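Local coordinates for glutaredoxin-like protein NRDH (Escherichia coli, PDB 1H75) that probably carries electrons to the NrdEF ribonucleotide reductase system, as a small redox protein of the glutaredoxin family, at residues T4-N9 against I31-V36; R24-E29 against R71-P76. One frame throughout, in Å; residues are numbered along the deposited sequence.

The two contacts lie on opposite sides of the chain's centre, about 20 Å apart between their own centres, and their segments alternate along the sequence: 4-9, 24-29, 31-36, 71-76. Contact 1 pairs strands 3-7 and 29-32, the parallel pair at one side of the four-stranded mixed sheet, next to the redox-active CxxC. Contact 2 joins the turn after helix 12-23 to the C-terminal segment that follows helix 66-69. They meet at Phe28, which packs on Ile5, and at Glu29, whose OE2 lies 2.5 Å from Thr4 OG1, a probable hydrogen bond. Helix 12-23, linking the first segments of both contacts, runs from the disulfide to the loop on which the C-terminal segment packs in this thioredoxin-type fold.

Contact 1 (T4-N9 against I31-V36); sequences TIYTRN and INVDRV
The parallel strands of the beta-alpha-beta unit 3-7, 12-23, 29-32 pair here, Tyr6 beside Ile31 and Thr7 beside Asn32, near the start of helix 12-23, where the redox-active disulfide joins Cys11 to Cys14. Three backbone bonds join them: Ile31 N to Ile5 O, Thr7 N to Ile31 O and Val33 N to Thr7 O at 2.9 Å. On one side of the sheet Tyr6 and Ile31 run side by side, Tyr6 CE2 3.7 Å from Ile31 CD1; Val33 CG1 comes to the phenol ring's edge, and Thr4 CG2 sits over one ring face, toward its rim. Helix 37-45 packs here through Ala39 and Leu43, while on the opposite side of the sheet Thr7 touches Cys14. Arg8 forms a side-on salt bridge with Asp34, NH2 meeting the syn lone pair of OD2 and NE the syn side of OD1, tilted from the carboxylate plane, each at 2.9 Å. A bend at chi3 (-64°) turns the Arg8 head to Asp34, whose OD1 also accepts from a water that Asn9 N donates to. The paired, probably charge-assisted bonds should hold the flat groups nearly coplanar (6° apart), and the water ties Asn9, two residues ahead of Cys11, to the carboxylate.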
loop_
_atom_site.group_PDB
_atom_site.type_symbol
_atom_site.label_atom_id
_atom_site.label_comp_id
_atom_site.label_asym_id
_atom_site.label_seq_id
_atom_site.Cartn_x
_atom_site.Cartn_y
_atom_site.Cartn_z
ATOM N N THR A 4 -4.848 -2.876 1.478
ATOM C CA THR A 4 -4.755 -1.618 2.206
ATOM C C THR A 4 -3.456 -0.930 1.814
ATOM O O THR A 4 -2.401 -1.571 1.782
ATOM C CB THR A 4 -4.730 -1.846 3.725
ATOM O OG1 THR A 4 -5.904 -2.559 4.119
ATOM C CG2 THR A 4 -4.653 -0.522 4.464
ATOM N N ILE A 5 -3.539 0.360 1.499
ATOM C CA ILE A 5 -2.337 1.111 1.145
ATOM C C ILE A 5 -2.113 2.116 2.265
ATOM O O ILE A 5 -2.979 2.965 2.498
ATOM C CB ILE A 5 -2.491 1.923 -0.182
ATOM C CG1 ILE A 5 -2.867 0.995 -1.345
ATOM C CG2 ILE A 5 -1.194 2.676 -0.478
ATOM C CD1 ILE A 5 -3.083 1.719 -2.698
ATOM N N TYR A 6 -0.983 2.002 2.965
ATOM C CA TYR A 6 -0.643 2.956 4.035
ATOM C C TYR A 6 0.096 4.061 3.309
ATOM O O TYR A 6 1.137 3.831 2.672
ATOM C CB TYR A 6 0.216 2.284 5.109
ATOM C CG TYR A 6 -0.609 1.256 5.876
ATOM C CD1 TYR A 6 -0.657 -0.082 5.473
ATOM C CD2 TYR A 6 -1.407 1.650 6.960
ATOM C CE1 TYR A 6 -1.483 -1.007 6.133
ATOM C CE2 TYR A 6 -2.228 0.742 7.618
ATOM C CZ TYR A 6 -2.261 -0.581 7.201
ATOM O OH TYR A 6 -3.095 -1.455 7.855
ATOM N N THR A 7 -0.408 5.284 3.457
ATOM C CA THR A 7 0.114 6.383 2.675
ATOM C C THR A 7 0.408 7.704 3.394
ATOM O O THR A 7 0.167 7.842 4.589
ATOM C CB THR A 7 -0.914 6.631 1.539
ATOM O OG1 THR A 7 -0.374 7.513 0.557
ATOM C CG2 THR A 7 -2.215 7.218 2.129
ATOM N N ARG A 8 0.917 8.665 2.629
ATOM C CA ARG A 8 1.261 10.002 3.119
ATOM C C ARG A 8 1.049 10.996 1.971
ATOM O O ARG A 8 1.227 10.641 0.809
ATOM C CB ARG A 8 2.733 10.014 3.575
ATOM C CG ARG A 8 3.383 11.378 3.647
ATOM C CD ARG A 8 4.720 11.290 4.338
ATOM N NE ARG A 8 4.599 10.882 5.735
ATOM C CZ ARG A 8 5.605 10.378 6.445
ATOM N NH1 ARG A 8 6.800 10.217 5.886
ATOM N NH2 ARG A 8 5.425 10.044 7.712
ATOM N N ASN A 9 0.655 12.233 2.283
ATOM C CA ASN A 9 0.456 13.230 1.229
ATOM C C ASN A 9 1.834 13.665 0.738
ATOM O O ASN A 9 2.820 13.522 1.449
ATOM C CB ASN A 9 -0.326 14.443 1.763
ATOM C CG ASN A 9 -1.765 14.093 2.150
ATOM O OD1 ASN A 9 -2.570 13.710 1.302
ATOM N ND2 ASN A 9 -2.089 14.222 3.436
ATOM N N ILE A 31 -4.998 4.373 4.199
ATOM C CA ILE A 31 -4.873 4.826 5.575
ATOM C C ILE A 31 -3.683 5.748 5.622
ATOM O O ILE A 31 -2.549 5.323 5.386
ATOM C CB ILE A 31 -4.645 3.671 6.534
ATOM C CG1 ILE A 31 -5.898 2.798 6.571
ATOM C CG2 ILE A 31 -4.247 4.221 7.935
ATOM C CD1 ILE A 31 -5.797 1.607 7.481
ATOM N N ASN A 32 -3.938 7.016 5.928
ATOM C CA ASN A 32 -2.890 8.022 6.016
ATOM C C ASN A 32 -2.146 7.839 7.342
ATOM O O ASN A 32 -2.731 8.053 8.402
ATOM C CB ASN A 32 -3.526 9.415 5.984
ATOM C CG ASN A 32 -2.500 10.516 5.893
ATOM O OD1 ASN A 32 -2.505 11.294 4.933
ATOM N ND2 ASN A 32 -1.608 10.594 6.879
ATOM N N VAL A 33 -0.868 7.460 7.280
ATOM C CA VAL A 33 -0.079 7.202 8.482
ATOM C C VAL A 33 0.225 8.426 9.346
ATOM O O VAL A 33 0.597 8.287 10.521
ATOM C CB VAL A 33 1.260 6.471 8.142
ATOM C CG1 VAL A 33 0.951 5.136 7.459
ATOM C CG2 VAL A 33 2.134 7.329 7.256
ATOM N N ASP A 34 0.068 9.615 8.781
ATOM C CA ASP A 34 0.298 10.836 9.556
ATOM C C ASP A 34 -0.959 11.154 10.384
ATOM O O ASP A 34 -0.857 11.680 11.501
ATOM C CB ASP A 34 0.669 11.988 8.611
ATOM C CG ASP A 34 2.057 11.813 8.011
ATOM O OD1 ASP A 34 2.264 12.246 6.869
ATOM O OD2 ASP A 34 2.941 11.244 8.679
ATOM N N ARG A 35 -2.131 10.835 9.838
ATOM C CA ARG A 35 -3.408 11.058 10.526
ATOM C C ARG A 35 -3.725 9.919 11.496
ATOM O O ARG A 35 -4.543 10.080 12.408
ATOM C CB ARG A 35 -4.568 11.155 9.524
ATOM C CG ARG A 35 -4.500 12.334 8.584
ATOM C CD ARG A 35 -5.709 12.385 7.673
ATOM N NE ARG A 35 -6.952 12.605 8.408
ATOM C CZ ARG A 35 -7.934 13.389 7.972
ATOM N NH1 ARG A 35 -7.802 14.018 6.814
ATOM N NH2 ARG A 35 -9.042 13.544 8.685
ATOM N N VAL A 36 -3.072 8.773 11.296
ATOM C CA VAL A 36 -3.307 7.590 12.135
ATOM C C VAL A 36 -1.954 7.047 12.642
ATOM O O VAL A 36 -1.428 6.051 12.125
ATOM C CB VAL A 36 -4.046 6.488 11.311
ATOM C CG1 VAL A 36 -4.501 5.361 12.225
ATOM C CG2 VAL A 36 -5.239 7.082 10.587
HETATM O O HOH W 1 0.479 13.267 5.103
#

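Contact 2 (R24-E29 against R71-P76); sequences RGFDFE and RLHPAP
Phe26 and His73 form an offset edge-to-face aromatic pair, the CZ and CE2 edge of the phenyl ring directed at the imidazole face. The centroids stand 5.0 Å apart with the planes at 75°, and Phe26 CZ approaches His73 ND1 to 3.5 Å. Phe26 CG stands anti to its own carbonyl carbon (chi1 -61°), which sends the ring out toward the tail.

Van der Waals packing fills in around this pair. Phe26 CE1 touches Leu72 CB at 3.6 Å, and Pro74 CD lies more loosely by CE2. The two faces of the phenyl ring are met near the rim, one by the backbone carbonyl oxygen of Leu72 and the opposite one by Arg24 CB. The aliphatic chain of Arg24 passes the imidazole, with CG 3.9 Å from His73 CE1. Cutting Phe26 back to an alanine would probably leave the His73 ring without its edge-on partner, freer to turn, and open a gap between Leu72 O and Arg24 CB.

The polar part is slight. A water in the plane of the His73 ring lies 2.8 Å from NE2 and takes a weak bond from Arg24 NE, whose stronger partner is Asn70 OD1; Arg24 NH1 goes to Ala20 O.

Gly25, with positive phi, is the C-prime residue of the Schellman motif ending helix 12-23. Ile69 of helix 66-69 touches both Arg24 and Phe26, and Leu72 reaches inward to Met21 of helix 12-23, Ile3 of strand 3-7 and Trp61 of strand 59-62. The tail is thereby laid against the end of one helix, just past another.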
loop_
_atom_site.group_PDB
_atom_site.type_symbol
_atom_site.label_atom_id
_atom_site.label_comp_id
_atom_site.label_asym_id
_atom_site.label_seq_id
_atom_site.Cartn_x
_atom_site.Cartn_y
_atom_site.Cartn_z
ATOM N N ARG A 24 -5.749 -0.926 -12.846
ATOM C CA ARG A 24 -6.046 -2.364 -12.948
ATOM C C ARG A 24 -7.400 -2.761 -12.385
ATOM O O ARG A 24 -7.716 -3.954 -12.259
ATOM C CB ARG A 24 -4.951 -3.156 -12.244
ATOM C CG ARG A 24 -3.567 -2.975 -12.867
ATOM C CD ARG A 24 -2.492 -3.426 -11.886
ATOM N NE ARG A 24 -1.165 -3.510 -12.496
ATOM C CZ ARG A 24 -0.437 -2.463 -12.866
ATOM N NH1 ARG A 24 -0.900 -1.231 -12.696
ATOM N NH2 ARG A 24 0.763 -2.656 -13.409
ATOM N N GLY A 25 -8.195 -1.760 -12.028
ATOM C CA GLY A 25 -9.517 -2.016 -11.486
ATOM C C GLY A 25 -9.548 -2.694 -10.124
ATOM O O GLY A 25 -10.483 -3.440 -9.818
ATOM N N PHE A 26 -8.536 -2.441 -9.295
ATOM C CA PHE A 26 -8.495 -3.032 -7.955
ATOM C C PHE A 26 -9.236 -2.178 -6.917
ATOM O O PHE A 26 -9.259 -0.956 -7.004
ATOM C CB PHE A 26 -7.051 -3.179 -7.439
ATOM C CG PHE A 26 -6.165 -4.073 -8.270
ATOM C CD1 PHE A 26 -4.787 -4.051 -8.077
ATOM C CD2 PHE A 26 -6.692 -4.934 -9.220
ATOM C CE1 PHE A 26 -3.948 -4.873 -8.814
ATOM C CE2 PHE A 26 -5.852 -5.766 -9.970
ATOM C CZ PHE A 26 -4.488 -5.736 -9.769
ATOM N N ASP A 27 -9.849 -2.828 -5.937
ATOM C CA ASP A 27 -10.506 -2.079 -4.875
ATOM C C ASP A 27 -9.524 -2.087 -3.723
ATOM O O ASP A 27 -8.922 -3.111 -3.438
ATOM C CB ASP A 27 -11.810 -2.744 -4.439
ATOM C CG ASP A 27 -12.879 -2.647 -5.499
ATOM O OD1 ASP A 27 -13.130 -1.529 -5.996
ATOM O OD2 ASP A 27 -13.463 -3.691 -5.839
ATOM N N PHE A 28 -9.353 -0.940 -3.073
ATOM C CA PHE A 28 -8.433 -0.858 -1.944
ATOM C C PHE A 28 -8.860 0.238 -0.994
ATOM O O PHE A 28 -9.671 1.099 -1.342
ATOM C CB PHE A 28 -7.005 -0.575 -2.429
ATOM C CG PHE A 28 -6.895 0.645 -3.287
ATOM C CD1 PHE A 28 -6.689 1.897 -2.719
ATOM C CD2 PHE A 28 -7.056 0.555 -4.663
ATOM C CE1 PHE A 28 -6.646 3.040 -3.511
ATOM C CE2 PHE A 28 -7.019 1.692 -5.469
ATOM C CZ PHE A 28 -6.815 2.936 -4.896
ATOM N N GLU A 29 -8.321 0.182 0.218
ATOM C CA GLU A 29 -8.591 1.185 1.228
ATOM C C GLU A 29 -7.273 1.895 1.478
ATOM O O GLU A 29 -6.194 1.322 1.282
ATOM C CB GLU A 29 -9.108 0.546 2.526
ATOM C CG GLU A 29 -8.220 -0.538 3.124
ATOM C CD GLU A 29 -8.741 -1.047 4.466
ATOM O OE1 GLU A 29 -9.923 -0.790 4.784
ATOM O OE2 GLU A 29 -7.975 -1.717 5.196
ATOM N N ARG A 71 0.840 -8.833 -8.587
ATOM C CA ARG A 71 0.497 -10.086 -7.916
ATOM C C ARG A 71 -0.897 -10.033 -7.288
ATOM O O ARG A 71 -1.362 -11.027 -6.735
ATOM C CB ARG A 71 1.547 -10.434 -6.857
ATOM C CG ARG A 71 2.902 -10.742 -7.485
ATOM C CD ARG A 71 3.888 -11.291 -6.465
ATOM N NE ARG A 71 3.334 -12.469 -5.809
ATOM C CZ ARG A 71 3.850 -13.046 -4.730
ATOM N NH1 ARG A 71 4.946 -12.559 -4.171
ATOM N NH2 ARG A 71 3.247 -14.110 -4.203
ATOM N N LEU A 72 -1.555 -8.882 -7.387
ATOM C CA LEU A 72 -2.896 -8.700 -6.835
ATOM C C LEU A 72 -4.036 -8.981 -7.830
ATOM O O LEU A 72 -5.205 -8.825 -7.479
ATOM C CB LEU A 72 -3.052 -7.266 -6.309
ATOM C CG LEU A 72 -2.008 -6.868 -5.256
ATOM C CD1 LEU A 72 -2.293 -5.448 -4.784
ATOM C CD2 LEU A 72 -2.033 -7.849 -4.090
ATOM N N HIS A 73 -3.711 -9.380 -9.060
ATOM C CA HIS A 73 -4.763 -9.652 -10.041
ATOM C C HIS A 73 -5.634 -10.772 -9.510
ATOM O O HIS A 73 -5.153 -11.740 -8.930
ATOM C CB HIS A 73 -4.179 -9.984 -11.424
ATOM C CG HIS A 73 -3.766 -8.769 -12.199
ATOM N ND1 HIS A 73 -4.661 -7.793 -12.575
ATOM C CD2 HIS A 73 -2.549 -8.353 -12.633
ATOM C CE1 HIS A 73 -4.017 -6.824 -13.200
ATOM N NE2 HIS A 73 -2.736 -7.142 -13.248
ATOM N N PRO A 74 -6.943 -10.651 -9.709
ATOM C CA PRO A 74 -7.840 -11.688 -9.196
ATOM C C PRO A 74 -7.758 -13.076 -9.816
ATOM O O PRO A 74 -7.521 -13.239 -11.007
ATOM C CB PRO A 74 -9.226 -11.049 -9.344
ATOM C CG PRO A 74 -9.082 -10.205 -10.575
ATOM C CD PRO A 74 -7.681 -9.584 -10.412
ATOM N N ALA A 75 -7.952 -14.081 -8.971
ATOM C CA ALA A 75 -7.950 -15.469 -9.424
ATOM C C ALA A 75 -9.277 -15.731 -10.146
ATOM O O ALA A 75 -10.254 -15.003 -9.950
ATOM C CB ALA A 75 -7.808 -16.404 -8.228
ATOM N N PRO A 76 -9.332 -16.776 -10.986
ATOM C CA PRO A 76 -10.561 -17.099 -11.719
ATOM C C PRO A 76 -11.710 -17.426 -10.771
ATOM O O PRO A 76 -11.423 -17.898 -9.648
ATOM C CB PRO A 76 -10.163 -18.319 -12.552
ATOM C CG PRO A 76 -8.679 -18.221 -12.657
ATOM C CD PRO A 76 -8.268 -17.745 -11.294
HETATM O O HOH W 2 -0.757 -5.969 -14.777
#